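Oligopeptide-binding protein AppA (PDB 1XOC) captures oligopeptides outside the cell and delivers them to an ABC permease for uptake, a system that can stand in for Opp in sporulation and competence. Local coordinates at residues Thr57-Asp60 / Asn64-Leu67; Leu421-Asp426 / His505-Leu510. One frame throughout, in Å; residues are numbered along the deposited sequence. Where two conformers were deposited one is given.

Interaction 1 of 2, residues Thr57-Asp60 / Asn64-Leu67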
ATOM      1  N   THR A  57     -14.514   7.109  -8.793  1.00 27.15           N
ATOM      2  CA  THR A  57     -14.562   5.737  -9.311  1.00 28.36           C
ATOM      3  C   THR A  57     -14.157   4.758  -8.235  1.00 28.39           C
ATOM      4  O   THR A  57     -13.660   5.170  -7.170  1.00 28.69           O
ATOM      5  CB  THR A  57     -13.620   5.523 -10.498  1.00 28.78           C
ATOM      6  OG1 THR A  57     -12.283   5.845 -10.067  1.00 29.03           O
ATOM      7  CG2 THR A  57     -14.032   6.369 -11.710  1.00 29.54           C
ATOM      8  N   LYS A  58     -14.283   3.479  -8.503  1.00 30.20           N
ATOM      9  CA  LYS A  58     -13.950   2.406  -7.583  1.00 31.73           C
ATOM     10  C   LYS A  58     -13.503   1.221  -8.412  1.00 31.62           C
ATOM     11  O   LYS A  58     -14.146   0.880  -9.406  1.00 31.46           O
ATOM     12  CB  LYS A  58     -15.193   2.038  -6.767  1.00 33.30           C
ATOM     13  CG  LYS A  58     -15.053   0.950  -5.771  1.00 36.31           C
ATOM     14  CD  LYS A  58     -16.437   0.625  -5.146  1.00 38.12           C
ATOM     15  CE  LYS A  58     -16.770   1.456  -3.935  1.00 43.31           C
ATOM     16  NZ  LYS A  58     -18.167   1.160  -3.421  1.00 42.17           N
ATOM     17  N   THR A  59     -12.399   0.597  -8.034  1.00 31.58           N
ATOM     18  CA  THR A  59     -11.902  -0.573  -8.730  1.00 31.35           C
ATOM     19  C   THR A  59     -12.447  -1.806  -8.030  1.00 31.46           C
ATOM     20  O   THR A  59     -12.299  -1.965  -6.795  1.00 31.27           O
ATOM     21  CB  THR A  59     -10.364  -0.566  -8.859  1.00 31.79           C
ATOM     22  OG1 THR A  59      -9.978   0.524  -9.710  1.00 33.26           O
ATOM     23  CG2 THR A  59      -9.829  -1.835  -9.418  1.00 31.95           C
ATOM     24  N   ASP A  60     -13.142  -2.643  -8.798  1.00 31.34           N
ATOM     25  CA  ASP A  60     -13.852  -3.762  -8.224  1.00 32.78           C
ATOM     26  C   ASP A  60     -12.961  -4.985  -8.019  1.00 31.52           C
ATOM     27  O   ASP A  60     -11.741  -4.936  -8.253  1.00 30.57           O
ATOM     28  CB  ASP A  60     -15.125  -4.057  -9.012  1.00 32.65           C
ATOM     29  CG  ASP A  60     -14.869  -4.726 -10.308  1.00 32.79           C
ATOM     30  OD1 ASP A  60     -13.712  -5.109 -10.573  1.00 31.37           O
ATOM     31  OD2 ASP A  60     -15.839  -4.923 -11.104  1.00 35.70           O
ATOM     32  N   ASN A  64     -11.532  -4.017 -12.303  1.00 33.39           N
ATOM     33  CA  ASN A  64     -12.130  -3.139 -13.297  1.00 33.00           C
ATOM     34  C   ASN A  64     -12.561  -1.834 -12.661  1.00 31.67           C
ATOM     35  O   ASN A  64     -13.059  -1.826 -11.537  1.00 30.01           O
ATOM     36  CB  ASN A  64     -13.336  -3.819 -13.941  1.00 33.14           C
ATOM     37  CG  ASN A  64     -12.959  -5.070 -14.689  1.00 35.38           C
ATOM     38  OD1 ASN A  64     -11.977  -5.088 -15.415  1.00 35.64           O
ATOM     39  ND2 ASN A  64     -13.715  -6.126 -14.485  1.00 36.56           N
ATOM     40  N   VAL A  65     -12.370  -0.728 -13.375  1.00 29.91           N
ATOM     41  CA  VAL A  65     -12.800   0.579 -12.896  1.00 30.49           C
ATOM     42  C   VAL A  65     -14.304   0.746 -13.124  1.00 30.05           C
ATOM     43  O   VAL A  65     -14.795   0.534 -14.241  1.00 30.50           O
ATOM     44  CB  VAL A  65     -12.035   1.700 -13.607  1.00 31.40           C
ATOM     45  CG1 VAL A  65     -12.529   3.059 -13.198  1.00 30.36           C
ATOM     46  CG2 VAL A  65     -10.553   1.582 -13.355  1.00 31.81           C
ATOM     47  N   LYS A  66     -15.021   1.085 -12.072  1.00 29.91           N
ATOM     48  CA  LYS A  66     -16.462   1.323 -12.088  1.00 30.25           C
ATOM     49  C   LYS A  66     -16.760   2.723 -11.605  1.00 29.86           C
ATOM     50  O   LYS A  66     -16.040   3.254 -10.798  1.00 28.95           O
ATOM     51  CB  LYS A  66     -17.156   0.337 -11.129  1.00 30.95           C
ATOM     52  CG  LYS A  66     -16.906  -1.108 -11.457  1.00 34.48           C
ATOM     53  CD  LYS A  66     -17.451  -1.440 -12.819  1.00 36.53           C
ATOM     54  CE  LYS A  66     -17.396  -2.916 -13.164  1.00 39.27           C
ATOM     55  NZ  LYS A  66     -17.749  -3.202 -14.592  1.00 42.53           N
ATOM     56  N   LEU A  67     -17.828   3.342 -12.058  1.00 29.59           N
ATOM     57  CA  LEU A  67     -18.278   4.639 -11.561  1.00 29.98           C
ATOM     58  C   LEU A  67     -18.778   4.495 -10.115  1.00 30.27           C
ATOM     59  O   LEU A  67     -19.472   3.506  -9.808  1.00 30.52           O
ATOM     60  CB  LEU A  67     -19.458   5.108 -12.431  1.00 30.67           C
ATOM     61  CG  LEU A  67     -19.091   5.715 -13.789  0.50 31.22           C
ATOM     62  CD1 LEU A  67     -17.663   5.428 -14.299  0.50 30.27           C
ATOM     63  CD2 LEU A  67     -20.150   5.309 -14.808  0.50 31.17           C
TER
HETATM   64  O   HOH W   1     -16.103  -6.038 -13.293  1.00 38.66           O
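D60 and N64 are brought together by their first torsions: CG of D60 stands between its own backbone N and carbonyl carbon (chi1 75°), which turns the carboxylate onto the backbone of N64, while CG of N64 lies anti to the carbonyl carbon (chi1 -63°), so that the amide runs alongside the carboxylate. The two residues flank the turn of a beta hairpin in which strand 57-59, at the margin of a five-stranded antiparallel sheet, pairs with the start of strand 65-76. K58 and K66 form the hydrogen-bonded pair, K58 N to K66 O at 2.9 Å and K66 N to K58 O at 2.8 Å. Beyond it D60 N donates to N64 O (2.9 Å), and N64 N answers by reaching D60 OD1 at 3.0 Å from above the carboxylate plane. OD1 also accepts from the backbone N of K62, so a short acidic side chain suits a place where amides of the turn need an acceptor. Replacing D60 with an alanine removes that acceptor and would probably leave the backbone N-H groups of N64 and K62 without their mate, the turn freer to shift. On the face carrying T59 and V65, beta-branched side chains suit the extended backbone: CG2 of V65 touches T59 OG1, itself hydrogen-bonded to D154, and CG1 meets CB of T57 at 3.8 Å, with helix 147-155 lying against this side. K58 sends its ammonium away to N512, whereas K66 bends at chi2 and lays CE 3.3 Å from D60 OD2, its NZ staying beyond salt-bridge distance. That same OD2 accepts a hydrogen bond from a water, which in turn accepts one from ND2 of N64 at 2.7 Å.

Interaction 2 of 2, residues Leu421-Asp426 / His505-Leu510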
ATOM      1  N   LEU A 421      -0.143  -3.026  -3.837  1.00 31.12           N
ATOM      2  CA  LEU A 421       0.183  -2.455  -5.117  1.00 31.32           C
ATOM      3  C   LEU A 421      -0.945  -1.685  -5.733  1.00 31.69           C
ATOM      4  O   LEU A 421      -2.102  -1.896  -5.435  1.00 31.28           O
ATOM      5  CB  LEU A 421       0.650  -3.563  -6.065  1.00 31.17           C
ATOM      6  CG  LEU A 421       1.971  -4.195  -5.617  1.00 31.47           C
ATOM      7  CD1 LEU A 421       2.206  -5.533  -6.287  1.00 36.57           C
ATOM      8  CD2 LEU A 421       3.158  -3.269  -5.850  1.00 36.67           C
ATOM      9  N   SER A 422      -0.597  -0.757  -6.608  1.00 31.85           N
ATOM     10  CA  SER A 422      -1.618  -0.102  -7.400  1.00 33.05           C
ATOM     11  C   SER A 422      -2.312  -1.119  -8.299  1.00 32.85           C
ATOM     12  O   SER A 422      -1.674  -2.057  -8.814  1.00 33.34           O
ATOM     13  CB  SER A 422      -0.994   0.974  -8.277  1.00 33.50           C
ATOM     14  OG  SER A 422      -2.024   1.678  -8.936  0.70 37.19           O
ATOM     15  N   THR A 423      -3.605  -0.911  -8.541  1.00 32.50           N
ATOM     16  CA  THR A 423      -4.365  -1.776  -9.447  1.00 32.49           C
ATOM     17  C   THR A 423      -4.064  -1.480 -10.909  1.00 33.46           C
ATOM     18  O   THR A 423      -4.403  -2.271 -11.794  1.00 33.16           O
ATOM     19  CB  THR A 423      -5.910  -1.679  -9.213  1.00 32.21           C
ATOM     20  OG1 THR A 423      -6.336  -0.335  -9.366  1.00 30.08           O
ATOM     21  CG2 THR A 423      -6.282  -2.128  -7.824  1.00 33.20           C
ATOM     22  N   PHE A 424      -3.476  -0.314 -11.166  1.00 33.48           N
ATOM     23  CA  PHE A 424      -2.963   0.033 -12.483  1.00 34.00           C
ATOM     24  C   PHE A 424      -1.462  -0.085 -12.422  1.00 34.04           C
ATOM     25  O   PHE A 424      -0.797   0.618 -11.672  1.00 35.28           O
ATOM     26  CB  PHE A 424      -3.363   1.444 -12.887  1.00 34.06           C
ATOM     27  CG  PHE A 424      -2.913   1.825 -14.253  1.00 33.95           C
ATOM     28  CD1 PHE A 424      -3.522   1.266 -15.351  1.00 31.73           C
ATOM     29  CD2 PHE A 424      -1.865   2.717 -14.439  1.00 35.00           C
ATOM     30  CE1 PHE A 424      -3.121   1.601 -16.652  1.00 35.00           C
ATOM     31  CE2 PHE A 424      -1.451   3.043 -15.738  1.00 34.69           C
ATOM     32  CZ  PHE A 424      -2.082   2.486 -16.826  1.00 35.26           C
ATOM     33  N   PRO A 425      -0.902  -1.009 -13.201  1.00 34.75           N
ATOM     34  CA  PRO A 425       0.504  -1.365 -13.043  1.00 35.70           C
ATOM     35  C   PRO A 425       1.431  -0.306 -13.639  1.00 36.95           C
ATOM     36  O   PRO A 425       1.486  -0.152 -14.853  1.00 38.23           O
ATOM     37  CB  PRO A 425       0.593  -2.694 -13.798  1.00 35.75           C
ATOM     38  CG  PRO A 425      -0.400  -2.550 -14.881  1.00 34.41           C
ATOM     39  CD  PRO A 425      -1.549  -1.797 -14.264  1.00 34.34           C
ATOM     40  N   ASP A 426       2.129   0.433 -12.776  1.00 38.07           N
ATOM     41  CA  ASP A 426       3.110   1.449 -13.212  1.00 38.33           C
ATOM     42  C   ASP A 426       4.106   1.650 -12.040  1.00 38.73           C
ATOM     43  O   ASP A 426       3.730   2.110 -10.927  1.00 40.44           O
ATOM     44  CB  ASP A 426       2.424   2.774 -13.657  1.00 39.12           C
ATOM     45  CG  ASP A 426       3.434   3.857 -14.151  1.00 40.71           C
ATOM     46  OD1 ASP A 426       3.013   4.935 -14.698  1.00 45.99           O
ATOM     47  OD2 ASP A 426       4.657   3.625 -14.030  1.00 46.46           O
ATOM     48  N   HIS A 505     -11.711  -9.141  -2.359  1.00 28.53           N
ATOM     49  CA  HIS A 505     -10.990  -8.127  -3.111  1.00 27.45           C
ATOM     50  C   HIS A 505      -9.509  -8.218  -2.735  1.00 27.74           C
ATOM     51  O   HIS A 505      -9.165  -8.184  -1.525  1.00 28.09           O
ATOM     52  CB  HIS A 505     -11.559  -6.751  -2.809  1.00 26.71           C
ATOM     53  CG  HIS A 505     -11.149  -5.671  -3.774  1.00 27.91           C
ATOM     54  ND1 HIS A 505      -9.859  -5.194  -3.881  1.00 28.86           N
ATOM     55  CD2 HIS A 505     -11.888  -4.947  -4.645  1.00 27.41           C
ATOM     56  CE1 HIS A 505      -9.823  -4.240  -4.802  1.00 29.80           C
ATOM     57  NE2 HIS A 505     -11.046  -4.089  -5.298  1.00 29.34           N
ATOM     58  N   PRO A 506      -8.608  -8.316  -3.720  1.00 26.73           N
ATOM     59  CA  PRO A 506      -7.198  -8.584  -3.393  1.00 27.88           C
ATOM     60  C   PRO A 506      -6.393  -7.409  -2.823  1.00 28.95           C
ATOM     61  O   PRO A 506      -5.272  -7.631  -2.300  1.00 29.93           O
ATOM     62  CB  PRO A 506      -6.634  -9.062  -4.729  1.00 27.88           C
ATOM     63  CG  PRO A 506      -7.433  -8.328  -5.727  1.00 27.63           C
ATOM     64  CD  PRO A 506      -8.831  -8.355  -5.186  1.00 26.97           C
ATOM     65  N   LYS A 507      -6.969  -6.211  -2.890  1.00 28.86           N
ATOM     66  CA  LYS A 507      -6.342  -5.000  -2.399  1.00 30.15           C
ATOM     67  C   LYS A 507      -7.058  -4.347  -1.212  1.00 31.17           C
ATOM     68  O   LYS A 507      -6.408  -3.905  -0.228  1.00 31.71           O
ATOM     69  CB  LYS A 507      -6.195  -3.998  -3.549  1.00 30.48           C
ATOM     70  CG  LYS A 507      -5.457  -2.726  -3.087  1.00 30.29           C
ATOM     71  CD  LYS A 507      -5.223  -1.722  -4.202  1.00 31.93           C
ATOM     72  CE  LYS A 507      -4.667  -0.394  -3.649  1.00 32.87           C
ATOM     73  NZ  LYS A 507      -3.266  -0.524  -3.218  1.00 33.82           N
ATOM     74  N   ARG A 508      -8.379  -4.248  -1.287  1.00 30.07           N
ATOM     75  CA  ARG A 508      -9.173  -3.630  -0.221  1.00 31.03           C
ATOM     76  C   ARG A 508      -9.857  -4.680   0.652  1.00 32.12           C
ATOM     77  O   ARG A 508     -10.874  -5.266   0.247  1.00 30.44           O
ATOM     78  CB  ARG A 508     -10.217  -2.667  -0.788  1.00 31.06           C
ATOM     79  CG  ARG A 508      -9.706  -1.401  -1.369  1.00 34.71           C
ATOM     80  CD  ARG A 508      -9.793  -0.241  -0.373  1.00 37.05           C
ATOM     81  NE  ARG A 508      -8.911  -0.406   0.770  1.00 37.08           N
ATOM     82  CZ  ARG A 508      -7.594  -0.248   0.731  1.00 38.50           C
ATOM     83  NH1 ARG A 508      -6.996   0.095  -0.402  1.00 39.89           N
ATOM     84  NH2 ARG A 508      -6.868  -0.433   1.827  1.00 38.57           N
ATOM     85  N   ASP A 509      -9.315  -4.919   1.847  1.00 32.10           N
ATOM     86  CA  ASP A 509      -9.828  -5.977   2.734  1.00 32.88           C
ATOM     87  C   ASP A 509     -11.278  -5.771   3.110  1.00 31.84           C
ATOM     88  O   ASP A 509     -12.004  -6.728   3.308  1.00 33.93           O
ATOM     89  CB  ASP A 509      -8.985  -6.094   4.027  1.00 34.33           C
ATOM     90  CG  ASP A 509      -7.688  -6.797   3.801  1.00 40.36           C
ATOM     91  OD1 ASP A 509      -7.397  -7.191   2.629  1.00 40.20           O
ATOM     92  OD2 ASP A 509      -6.958  -6.996   4.805  1.00 47.74           O
ATOM     93  N   LEU A 510     -11.664  -4.512   3.203  1.00 31.19           N
ATOM     94  CA  LEU A 510     -13.023  -4.139   3.595  1.00 31.19           C
ATOM     95  C   LEU A 510     -13.813  -3.627   2.391  1.00 30.37           C
ATOM     96  O   LEU A 510     -14.757  -2.870   2.535  1.00 30.50           O
ATOM     97  CB  LEU A 510     -12.979  -3.102   4.712  1.00 31.36           C
ATOM     98  CG  LEU A 510     -12.128  -3.503   5.940  1.00 32.02           C
ATOM     99  CD1 LEU A 510     -12.123  -2.432   7.033  1.00 32.63           C
ATOM    100  CD2 LEU A 510     -12.616  -4.834   6.520  1.00 33.07           C
TER
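K507 reaches across to L421 and T423, and H505, two residues earlier, holds its backbone N. H505 comes first: ND1 accepts a hydrogen bond from the backbone N of K507, 3.2 Å away and close to the ring plane, while NE2 probably donates to T59 O, which would put both imidazole nitrogens to use. P506, whose ring restricts the backbone, sits between these two and packs on L315. K507 follows with CG anti to its backbone N (chi1 -177°), and the chain stays extended until a bend at chi4 (72°) that places NZ beside the carbonyl of L421. NZ donates to L421 O at 2.9 Å, approaching from well above the carbonyl plane instead of along a lone pair. Its other bonds go to S420 OG and to the backbone of the bound peptide; a lysine suits this buried place because its three protons can serve three acceptors. The aliphatic part is used as well, CD lying 3.8 Å from CG2 of T423, with the two side chains crossing at about a right angle. R508 follows, its CB over one face of the H505 ring, offset to the rim, and its guanidinium in salt bridges with D43 and D47 of helix 43-52. Together with the hydroxyls of S422 and T423, which bond to the peptide backbone, K507 lines the enclosed oligopeptide site of a family 5 solute-binding protein.

Overall arrangement
The two contacts lie side by side, their centres about 11 Å apart, and H505 joins them: its NE2 stands 2.9 Å from T59 O, probably a hydrogen bond, tying the hairpin of interaction 1 to the 505-510 loop of interaction 2. A second touch is looser, T59 OG1 lying 3.8 Å from T423 OG1 as packing. Both reach the bound peptide, but unequally. Interaction 2, about 8 Å from the centre of the chain, gives the ligand several hydrogen bonds; interaction 1, about 18 Å out and partly buried, adds only the packing of T59 against the peptide backbone. Helix 147-155 borders both, meeting V65 in one and F424 in the other.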